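PDB 2D5W: peptide ABC transporter, peptide-binding protein from Thermus thermophilus, which binds oligopeptides, here a pentapeptide, and probably delivers them to an ABC transporter for uptake into the cell. Local coordinates for residues R68-D73 / R80-I85; P143-D148 / Q517-F522; L478-N483 / E510-T515. One frame throughout, in Å; residues are numbered along the deposited sequence.

Contact 1 (R68-D73 / R80-I85); sequences RLRVTD and RLEMDI
The guanidinium of Arg70 lies across the neighbouring strand and is gripped at its edge by two carboxylates. It takes Asp84 end-on, NH2 to OD1 at 2.8 Å and NH1 to OD2 at 2.9 Å, the two planes 39° apart. Glu82 stands almost square to it and is met side-on: its OE2 uses the anti lone pair for Arg70 NH1 at 2.8 Å and takes a longer bond from NE above the carboxylate plane. A bend at chi3 (-63°) folds the Arg70 chain over so that NE, NH1 and NH2 face these acids. The other oxygen of Glu82, OE1, receives both NE and NH2 of Arg80, the NE bond being 3.0 Å. Outer partners complete the network: Arg130 on Glu82, Thr138 on Asp84 and Glu142 on Arg80. Just before the strand, Arg68, which also pairs with Glu60, reaches from NH2 to Asp84 O at 3.1 Å, from above the carbonyl plane. An alanine in place of Arg70 would remove the cation shared by Glu82 and Asp84, and would probably leave Asp84 without its charged mate and the two acids less screened from each other. The backbones of Arg70 and Glu82, and of Thr72 and Arg80, satisfy one another, and Asp84 N gives to Arg68 O at 2.8 Å. On the opposite face Leu69 CD2 packs on Met83 CG at 3.8 Å, and Val71 CG2 meets Leu81 CD1. The hairpin thus has one ionic and one apolar face; Arg70 ties the edge strand to Glu82 and Asp84, whose second partners continue the network inward.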
loop_
_atom_site.group_PDB
_atom_site.type_symbol
_atom_site.label_atom_id
_atom_site.label_comp_id
_atom_site.label_asym_id
_atom_site.label_seq_id
_atom_site.Cartn_x
_atom_site.Cartn_y
_atom_site.Cartn_z
ATOM N N ARG A 68 -1.997 -29.788 -5.935
ATOM C CA ARG A 68 -1.138 -28.694 -6.378
ATOM C C ARG A 68 -0.397 -28.038 -5.218
ATOM O O ARG A 68 0.524 -27.250 -5.427
ATOM C CB ARG A 68 -1.947 -27.658 -7.160
ATOM C CG ARG A 68 -2.295 -28.090 -8.579
ATOM C CD ARG A 68 -3.176 -27.053 -9.256
ATOM N NE ARG A 68 -3.435 -27.364 -10.660
ATOM C CZ ARG A 68 -2.583 -27.138 -11.657
ATOM N NH1 ARG A 68 -2.922 -27.464 -12.898
ATOM N NH2 ARG A 68 -1.403 -26.577 -11.424
ATOM N N LEU A 69 -0.811 -28.352 -3.993
ATOM C CA LEU A 69 -0.135 -27.835 -2.809
ATOM C C LEU A 69 0.488 -29.011 -2.071
ATOM O O LEU A 69 -0.153 -30.050 -1.891
ATOM C CB LEU A 69 -1.105 -27.127 -1.860
ATOM C CG LEU A 69 -1.720 -25.782 -2.252
ATOM C CD1 LEU A 69 -2.550 -25.277 -1.081
ATOM C CD2 LEU A 69 -0.631 -24.773 -2.603
ATOM N N ARG A 70 1.739 -28.849 -1.659
ATOM C CA ARG A 70 2.443 -29.886 -0.914
ATOM C C ARG A 70 3.173 -29.252 0.258
ATOM O O ARG A 70 4.004 -28.361 0.079
ATOM C CB ARG A 70 3.449 -30.617 -1.807
ATOM C CG ARG A 70 2.824 -31.524 -2.853
ATOM C CD ARG A 70 3.898 -32.174 -3.711
ATOM N NE ARG A 70 4.663 -31.178 -4.455
ATOM C CZ ARG A 70 4.194 -30.494 -5.495
ATOM N NH1 ARG A 70 4.964 -29.603 -6.103
ATOM N NH2 ARG A 70 2.962 -30.710 -5.935
ATOM N N VAL A 71 2.846 -29.708 1.462
ATOM C CA VAL A 71 3.476 -29.194 2.669
ATOM C C VAL A 71 4.324 -30.294 3.286
ATOM O O VAL A 71 3.828 -31.384 3.573
ATOM C CB VAL A 71 2.426 -28.746 3.707
ATOM C CG1 VAL A 71 3.123 -28.253 4.969
ATOM C CG2 VAL A 71 1.550 -27.654 3.124
ATOM N N THR A 72 5.607 -30.013 3.479
ATOM C CA THR A 72 6.505 -30.991 4.071
ATOM C C THR A 72 7.148 -30.425 5.330
ATOM O O THR A 72 7.483 -29.242 5.393
ATOM C CB THR A 72 7.611 -31.409 3.078
ATOM O OG1 THR A 72 8.332 -30.251 2.643
ATOM C CG2 THR A 72 7.002 -32.099 1.866
ATOM N N ASP A 73 7.301 -31.273 6.341
ATOM C CA ASP A 73 7.906 -30.852 7.597
ATOM C C ASP A 73 9.422 -30.879 7.471
ATOM O O ASP A 73 10.004 -31.903 7.117
ATOM C CB ASP A 73 7.459 -31.777 8.731
ATOM C CG ASP A 73 5.955 -31.796 8.904
ATOM O OD1 ASP A 73 5.365 -30.710 9.087
ATOM O OD2 ASP A 73 5.362 -32.895 8.857
ATOM N N ARG A 80 7.888 -26.560 4.486
ATOM C CA ARG A 80 8.254 -26.207 3.127
ATOM C C ARG A 80 6.928 -26.313 2.387
ATOM O O ARG A 80 6.224 -27.317 2.510
ATOM C CB ARG A 80 9.238 -27.222 2.546
ATOM C CG ARG A 80 9.561 -27.028 1.068
ATOM C CD ARG A 80 10.217 -28.287 0.507
ATOM N NE ARG A 80 10.560 -28.183 -0.909
ATOM C CZ ARG A 80 11.639 -27.565 -1.380
ATOM N NH1 ARG A 80 12.495 -26.989 -0.548
ATOM N NH2 ARG A 80 11.867 -27.533 -2.687
ATOM N N LEU A 81 6.568 -25.266 1.657
ATOM C CA LEU A 81 5.333 -25.282 0.890
ATOM C C LEU A 81 5.663 -25.195 -0.589
ATOM O O LEU A 81 6.452 -24.343 -1.004
ATOM C CB LEU A 81 4.433 -24.098 1.258
ATOM C CG LEU A 81 3.253 -23.891 0.297
ATOM C CD1 LEU A 81 2.264 -25.043 0.430
ATOM C CD2 LEU A 81 2.572 -22.565 0.593
ATOM N N GLU A 82 5.076 -26.093 -1.374
ATOM C CA GLU A 82 5.256 -26.080 -2.821
ATOM C C GLU A 82 3.877 -25.839 -3.413
ATOM O O GLU A 82 2.890 -26.449 -2.996
ATOM C CB GLU A 82 5.843 -27.401 -3.330
ATOM C CG GLU A 82 7.292 -27.612 -2.913
ATOM C CD GLU A 82 7.997 -28.688 -3.718
ATOM O OE1 GLU A 82 9.198 -28.920 -3.463
ATOM O OE2 GLU A 82 7.358 -29.299 -4.602
ATOM N N MET A 83 3.818 -24.932 -4.382
ATOM C CA MET A 83 2.567 -24.561 -5.022
ATOM C C MET A 83 2.679 -24.648 -6.543
ATOM O O MET A 83 3.388 -23.853 -7.161
ATOM C CB MET A 83 2.215 -23.137 -4.605
ATOM C CG MET A 83 0.998 -22.555 -5.277
ATOM S SD MET A 83 0.862 -20.810 -4.884
ATOM C CE MET A 83 0.331 -20.957 -3.246
ATOM N N ASP A 84 1.973 -25.607 -7.138
ATOM C CA ASP A 84 1.999 -25.812 -8.587
ATOM C C ASP A 84 0.987 -24.939 -9.312
ATOM O O ASP A 84 -0.217 -25.027 -9.062
ATOM C CB ASP A 84 1.689 -27.269 -8.937
ATOM C CG ASP A 84 2.722 -28.243 -8.411
ATOM O OD1 ASP A 84 2.409 -29.454 -8.388
ATOM O OD2 ASP A 84 3.834 -27.820 -8.036
ATOM N N ILE A 85 1.483 -24.121 -10.231
ATOM C CA ILE A 85 0.633 -23.237 -11.015
ATOM C C ILE A 85 0.777 -23.560 -12.496
ATOM O O ILE A 85 1.885 -23.780 -12.983
ATOM C CB ILE A 85 1.023 -21.760 -10.790
ATOM C CG1 ILE A 85 0.818 -21.401 -9.317
ATOM C CG2 ILE A 85 0.206 -20.849 -11.709
ATOM C CD1 ILE A 85 1.215 -19.989 -8.957
#

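Contact 2 (P143-D148 / Q517-F522); sequences PAYYYD and QAVLEF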
loop_
_atom_site.group_PDB
_atom_site.type_symbol
_atom_site.label_atom_id
_atom_site.label_comp_id
_atom_site.label_asym_id
_atom_site.label_seq_id
_atom_site.Cartn_x
_atom_site.Cartn_y
_atom_site.Cartn_z
ATOM N N PRO A 143 11.266 -21.165 4.997
ATOM C CA PRO A 143 10.098 -21.748 5.661
ATOM C C PRO A 143 8.806 -21.113 5.157
ATOM O O PRO A 143 8.800 -19.953 4.738
ATOM C CB PRO A 143 10.355 -21.442 7.132
ATOM C CG PRO A 143 11.023 -20.107 7.064
ATOM C CD PRO A 143 12.003 -20.281 5.919
ATOM N N ALA A 144 7.719 -21.872 5.200
ATOM C CA ALA A 144 6.428 -21.378 4.748
ATOM C C ALA A 144 5.748 -20.562 5.840
ATOM O O ALA A 144 5.873 -20.875 7.029
ATOM C CB ALA A 144 5.539 -22.546 4.345
ATOM N N TYR A 145 5.040 -19.513 5.428
ATOM C CA TYR A 145 4.304 -18.655 6.349
ATOM C C TYR A 145 2.819 -18.943 6.168
ATOM O O TYR A 145 2.394 -19.418 5.113
ATOM C CB TYR A 145 4.583 -17.175 6.073
ATOM C CG TYR A 145 5.960 -16.693 6.488
ATOM C CD1 TYR A 145 6.310 -15.348 6.362
ATOM C CD2 TYR A 145 6.912 -17.572 7.010
ATOM C CE1 TYR A 145 7.569 -14.892 6.744
ATOM C CE2 TYR A 145 8.173 -17.125 7.391
ATOM C CZ TYR A 145 8.495 -15.787 7.258
ATOM O OH TYR A 145 9.748 -15.361 7.640
ATOM N N TYR A 146 2.027 -18.636 7.190
ATOM C CA TYR A 146 0.598 -18.914 7.166
ATOM C C TYR A 146 -0.187 -18.281 6.025
ATOM O O TYR A 146 -1.250 -18.780 5.656
ATOM C CB TYR A 146 -0.031 -18.498 8.502
ATOM C CG TYR A 146 -0.311 -17.015 8.636
ATOM C CD1 TYR A 146 -1.579 -16.501 8.368
ATOM C CD2 TYR A 146 0.693 -16.126 9.019
ATOM C CE1 TYR A 146 -1.842 -15.138 8.477
ATOM C CE2 TYR A 146 0.439 -14.759 9.129
ATOM C CZ TYR A 146 -0.828 -14.277 8.856
ATOM O OH TYR A 146 -1.085 -12.926 8.947
ATOM N N TYR A 147 0.339 -17.198 5.461
ATOM C CA TYR A 147 -0.351 -16.481 4.393
ATOM C C TYR A 147 0.158 -16.703 2.973
ATOM O O TYR A 147 -0.306 -16.043 2.045
ATOM C CB TYR A 147 -0.323 -14.978 4.694
ATOM C CG TYR A 147 1.065 -14.368 4.842
ATOM C CD1 TYR A 147 2.031 -14.507 3.843
ATOM C CD2 TYR A 147 1.383 -13.589 5.952
ATOM C CE1 TYR A 147 3.273 -13.879 3.945
ATOM C CE2 TYR A 147 2.619 -12.956 6.063
ATOM C CZ TYR A 147 3.559 -13.103 5.057
ATOM O OH TYR A 147 4.773 -12.463 5.146
ATOM N N ASP A 148 1.088 -17.630 2.783
ATOM C CA ASP A 148 1.651 -17.845 1.453
ATOM C C ASP A 148 0.682 -18.255 0.341
ATOM O O ASP A 148 0.963 -18.018 -0.836
ATOM C CB ASP A 148 2.820 -18.827 1.544
ATOM C CG ASP A 148 4.046 -18.210 2.206
ATOM O OD1 ASP A 148 4.921 -18.969 2.669
ATOM O OD2 ASP A 148 4.145 -16.961 2.254
ATOM N N GLN A 517 7.893 -15.520 14.853
ATOM C CA GLN A 517 7.346 -16.823 15.201
ATOM C C GLN A 517 5.887 -16.912 14.761
ATOM O O GLN A 517 5.441 -17.936 14.245
ATOM C CB GLN A 517 7.421 -17.065 16.708
ATOM C CG GLN A 517 7.006 -18.476 17.091
ATOM C CD GLN A 517 6.952 -18.696 18.589
ATOM O OE1 GLN A 517 7.824 -18.240 19.330
ATOM N NE2 GLN A 517 5.933 -19.414 19.041
ATOM N N ALA A 518 5.150 -15.827 14.964
ATOM C CA ALA A 518 3.737 -15.788 14.620
ATOM C C ALA A 518 3.428 -16.130 13.170
ATOM O O ALA A 518 2.452 -16.820 12.898
ATOM C CB ALA A 518 3.156 -14.423 14.961
ATOM N N VAL A 519 4.248 -15.651 12.238
ATOM C CA VAL A 519 3.987 -15.929 10.831
ATOM C C VAL A 519 4.195 -17.396 10.480
ATOM O O VAL A 519 3.726 -17.858 9.439
ATOM C CB VAL A 519 4.850 -15.044 9.891
ATOM C CG1 VAL A 519 4.478 -13.578 10.077
ATOM C CG2 VAL A 519 6.326 -15.263 10.155
ATOM N N LEU A 520 4.893 -18.122 11.351
ATOM C CA LEU A 520 5.145 -19.549 11.156
ATOM C C LEU A 520 4.064 -20.378 11.843
ATOM O O LEU A 520 4.043 -21.606 11.721
ATOM C CB LEU A 520 6.496 -19.940 11.752
ATOM C CG LEU A 520 7.766 -19.337 11.155
ATOM C CD1 LEU A 520 8.941 -19.643 12.070
ATOM C CD2 LEU A 520 8.005 -19.897 9.761
ATOM N N GLU A 521 3.182 -19.711 12.580
ATOM C CA GLU A 521 2.121 -20.407 13.298
ATOM C C GLU A 521 0.896 -20.624 12.428
ATOM O O GLU A 521 0.176 -19.677 12.105
ATOM C CB GLU A 521 1.720 -19.623 14.548
ATOM C CG GLU A 521 0.685 -20.345 15.390
ATOM C CD GLU A 521 1.145 -21.739 15.780
ATOM O OE1 GLU A 521 2.079 -21.841 16.602
ATOM O OE2 GLU A 521 0.585 -22.729 15.256
ATOM N N PHE A 522 0.646 -21.872 12.053
ATOM C CA PHE A 522 -0.507 -22.165 11.218
ATOM C C PHE A 522 -1.797 -22.322 12.005
ATOM O O PHE A 522 -2.873 -22.449 11.425
ATOM C CB PHE A 522 -0.235 -23.387 10.340
ATOM C CG PHE A 522 0.656 -23.085 9.172
ATOM C CD1 PHE A 522 2.017 -22.865 9.354
ATOM C CD2 PHE A 522 0.124 -22.952 7.896
ATOM C CE1 PHE A 522 2.835 -22.511 8.280
ATOM C CE2 PHE A 522 0.930 -22.598 6.818
ATOM C CZ PHE A 522 2.288 -22.377 7.009
#
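Val519 O receives the backbone N-H of Tyr146 at 2.9 Å, almost in line with the C=O bond, and the same oxygen touches Tyr145 CA at 3.2 Å in a CA-H...O contact. It also lies at the edge of the Tyr146 ring, near its plane, so one carbonyl is surrounded by two successive tyrosines. The Val519 side chain uses its CG2 branch: the methyl sits over the centre of the Tyr145 ring, 3.5 Å from the centroid and 8° off the normal, a well-centred CH-pi contact. With CG1 anti to the carbonyl carbon (chi1 -64°), CG2 falls between the backbone N and the carbonyl carbon and is directed at that face. Leu520 CD2 comes obliquely to the same ring, 3.7 Å from Tyr145 CE2, and also packs on Pro143 CB. After the type I turn from Ala518 to Glu521, Phe522 lays its ring over the backbone of 143-148: Tyr146 CA stands above one face, offset toward the rim, while Ala144 O lies at the edge, 3.7 Å from Phe522 CE1. Within the type I turn from Tyr145 to Asp148, Asp148 OD1 takes the Tyr145 N-H at 2.8 Å and also pairs with Arg126. Arg126 makes a cation-pi contact with Tyr145, whose hydroxyl bonds to Asp122; those of Tyr146 and Tyr147 bond to Glu474 O and Asp475. One conventional hydrogen bond, Tyr146 N to Val519 O, joins the segments; the rest of the contact is aromatic and aliphatic, so the joint depends on ring faces and methyls fitting closely.

Contact 3 (L478-N483 / E510-T515); sequences LFQYKN and EFDRLT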
loop_
_atom_site.group_PDB
_atom_site.type_symbol
_atom_site.label_atom_id
_atom_site.label_comp_id
_atom_site.label_asym_id
_atom_site.label_seq_id
_atom_site.Cartn_x
_atom_site.Cartn_y
_atom_site.Cartn_z
ATOM N N LEU A 478 6.059 -4.003 8.988
ATOM C CA LEU A 478 6.131 -2.543 8.991
ATOM C C LEU A 478 6.928 -2.065 10.201
ATOM O O LEU A 478 7.468 -0.958 10.205
ATOM C CB LEU A 478 4.730 -1.924 9.067
ATOM C CG LEU A 478 3.874 -1.908 7.800
ATOM C CD1 LEU A 478 2.513 -1.307 8.119
ATOM C CD2 LEU A 478 4.571 -1.095 6.716
ATOM N N PHE A 479 7.000 -2.908 11.227
ATOM C CA PHE A 479 7.696 -2.539 12.449
ATOM C C PHE A 479 8.786 -3.482 12.914
ATOM O O PHE A 479 9.278 -3.360 14.033
ATOM C CB PHE A 479 6.666 -2.301 13.554
ATOM C CG PHE A 479 5.730 -1.179 13.235
ATOM C CD1 PHE A 479 4.442 -1.425 12.775
ATOM C CD2 PHE A 479 6.177 0.136 13.297
ATOM C CE1 PHE A 479 3.619 -0.377 12.374
ATOM C CE2 PHE A 479 5.364 1.187 12.899
ATOM C CZ PHE A 479 4.083 0.930 12.436
ATOM N N GLN A 480 9.182 -4.417 12.061
ATOM C CA GLN A 480 10.255 -5.332 12.420
ATOM C C GLN A 480 11.584 -4.706 12.051
ATOM O O GLN A 480 11.691 -3.995 11.050
ATOM C CB GLN A 480 10.163 -6.639 11.639
ATOM C CG GLN A 480 9.011 -7.538 11.974
ATOM C CD GLN A 480 9.018 -8.774 11.105
ATOM O OE1 GLN A 480 9.171 -8.680 9.888
ATOM N NE2 GLN A 480 8.849 -9.938 11.719
ATOM N N TYR A 481 12.603 -4.958 12.861
ATOM C CA TYR A 481 13.928 -4.478 12.521
ATOM C C TYR A 481 14.483 -5.586 11.630
ATOM O O TYR A 481 15.044 -5.331 10.565
ATOM C CB TYR A 481 14.802 -4.324 13.764
ATOM C CG TYR A 481 16.273 -4.234 13.431
ATOM C CD1 TYR A 481 16.798 -3.121 12.772
ATOM C CD2 TYR A 481 17.135 -5.288 13.732
ATOM C CE1 TYR A 481 18.149 -3.064 12.419
ATOM C CE2 TYR A 481 18.481 -5.242 13.384
ATOM C CZ TYR A 481 18.981 -4.131 12.729
ATOM O OH TYR A 481 20.313 -4.083 12.388
ATOM N N LYS A 482 14.291 -6.826 12.067
ATOM C CA LYS A 482 14.762 -7.982 11.321
ATOM C C LYS A 482 13.822 -9.168 11.487
ATOM O O LYS A 482 13.284 -9.398 12.572
ATOM C CB LYS A 482 16.158 -8.380 11.809
ATOM C CG LYS A 482 16.737 -9.619 11.135
ATOM C CD LYS A 482 18.026 -10.069 11.812
ATOM C CE LYS A 482 19.087 -8.978 11.786
ATOM N NZ LYS A 482 20.332 -9.405 12.483
ATOM N N ASN A 483 13.599 -9.907 10.406
ATOM C CA ASN A 483 12.775 -11.101 10.495
ATOM C C ASN A 483 13.787 -12.174 10.882
ATOM O O ASN A 483 14.768 -12.401 10.168
ATOM C CB ASN A 483 12.126 -11.439 9.154
ATOM C CG ASN A 483 11.278 -12.691 9.230
ATOM O OD1 ASN A 483 11.793 -13.781 9.475
ATOM N ND2 ASN A 483 9.974 -12.542 9.036
ATOM N N GLU A 510 12.161 -8.076 21.014
ATOM C CA GLU A 510 11.080 -8.947 21.453
ATOM C C GLU A 510 9.956 -8.926 20.420
ATOM O O GLU A 510 9.356 -9.956 20.119
ATOM C CB GLU A 510 10.562 -8.512 22.828
ATOM C CG GLU A 510 9.479 -9.421 23.389
ATOM C CD GLU A 510 9.177 -9.140 24.850
ATOM O OE1 GLU A 510 8.857 -7.981 25.187
ATOM O OE2 GLU A 510 9.261 -10.084 25.664
ATOM N N PHE A 511 9.681 -7.746 19.872
ATOM C CA PHE A 511 8.652 -7.607 18.847
ATOM C C PHE A 511 9.050 -8.467 17.641
ATOM O O PHE A 511 8.219 -9.179 17.072
ATOM C CB PHE A 511 8.535 -6.143 18.417
ATOM C CG PHE A 511 7.484 -5.897 17.367
ATOM C CD1 PHE A 511 6.173 -5.588 17.724
ATOM C CD2 PHE A 511 7.809 -5.976 16.019
ATOM C CE1 PHE A 511 5.200 -5.358 16.751
ATOM C CE2 PHE A 511 6.848 -5.750 15.038
ATOM C CZ PHE A 511 5.542 -5.441 15.405
ATOM N N ASP A 512 10.323 -8.401 17.256
ATOM C CA ASP A 512 10.802 -9.186 16.119
ATOM C C ASP A 512 10.661 -10.681 16.376
ATOM O O ASP A 512 10.286 -11.438 15.483
ATOM C CB ASP A 512 12.268 -8.863 15.807
ATOM C CG ASP A 512 12.449 -7.489 15.186
ATOM O OD1 ASP A 512 11.434 -6.804 14.940
ATOM O OD2 ASP A 512 13.605 -7.092 14.937
ATOM N N ARG A 513 10.956 -11.108 17.598
ATOM C CA ARG A 513 10.855 -12.520 17.938
ATOM C C ARG A 513 9.414 -13.012 17.861
ATOM O O ARG A 513 9.131 -14.059 17.277
ATOM C CB ARG A 513 11.402 -12.762 19.345
ATOM C CG ARG A 513 11.602 -14.226 19.685
ATOM C CD ARG A 513 12.147 -14.409 21.095
ATOM N NE ARG A 513 13.363 -13.632 21.327
ATOM C CZ ARG A 513 13.379 -12.358 21.710
ATOM N NH1 ARG A 513 14.532 -11.730 21.891
ATOM N NH2 ARG A 513 12.240 -11.713 21.927
ATOM N N LEU A 514 8.501 -12.249 18.450
ATOM C CA LEU A 514 7.091 -12.612 18.463
ATOM C C LEU A 514 6.486 -12.684 17.067
ATOM O O LEU A 514 5.817 -13.660 16.729
ATOM C CB LEU A 514 6.303 -11.617 19.318
ATOM C CG LEU A 514 6.571 -11.680 20.825
ATOM C CD1 LEU A 514 6.042 -10.414 21.484
ATOM C CD2 LEU A 514 5.918 -12.918 21.426
ATOM N N THR A 515 6.719 -11.653 16.259
ATOM C CA THR A 515 6.170 -11.617 14.908
ATOM C C THR A 515 6.817 -12.641 13.978
ATOM O O THR A 515 6.142 -13.210 13.120
ATOM C CB THR A 515 6.280 -10.196 14.289
ATOM O OG1 THR A 515 7.633 -9.732 14.366
ATOM C CG2 THR A 515 5.369 -9.220 15.029
HETATM O O HOH W 1 11.334 -4.207 15.890
HETATM O O HOH W 2 7.068 -11.810 10.594
#
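The Tyr481 ring and the Asp512 carboxylate are nearly coplanar, 9° apart, with OD2 at the ring's edge and 3.2 Å from Tyr481 CB. The ring of Phe511 meets the loop through CE2, which abuts Phe479 CB at 3.8 Å, and Phe479 O approaches it obliquely. Thr515 CG2, one helical turn on, lies over one face of Phe511, and Asp512 OD1 is at its edge. With CG anti to the backbone N (chi1 -179°), the phenyl projects from the helix toward the loop. Trp506 meets Phe511 edge-to-face, and Trp355 and Trp538 meet Phe479 in the same way, extending an aromatic cluster round the pair.

The Asp512 carboxylate clasps two consecutive backbone amides. Its OD1 takes the N-H of Tyr481 on the syn side at 3.0 Å, and OD2 takes that of Lys482 at 3.0 Å from well above the carboxylate plane; a further bond from Tyr481 N to OD2 is weak. Water 1 lies within hydrogen-bonding distance of both Asp512 OD1 and Phe479 O and may link the two. Gln480 runs past Thr515 in the opposite direction and gives its NE2 to Thr515 OG1 at 2.9 Å, tilted 18° from the amide plane. Thr515 OG1 in turn donates to Phe511 O at 2.8 Å, where it and Thr515 N arrive from opposite faces of the carbonyl plane, so the hydroxyl relays the glutamine's bond into the helix backbone. By holding the amides of Tyr481 and Lys482, Asp512 docks loop 478-483 of this family 5 solute-binding protein on helix 509-518, and Leu478 of that loop packs on a polar side chain of the bound peptide.

From the N terminus, contact 1 comes first and closes a short local hairpin between strands 69-75 and 78-86. The chain then runs through strand 136-141 of the same sheet into the loop 143-148, where contact 2 opens; it closes only at 517-522, after 369 residues. Contact 3 is nested inside that long loop, joining 478-483 to 510-515. Contacts 1 and 2 touch through Leu81 and Ala144, and contacts 2 and 3 through Tyr145 and Asn483, while contacts 1 and 3 stay about 14 Å apart at their nearest atoms. Contact 2 thus bridges the hairpin's sheet and helix 509-518, to which contact 3 ties the peptide-side loop.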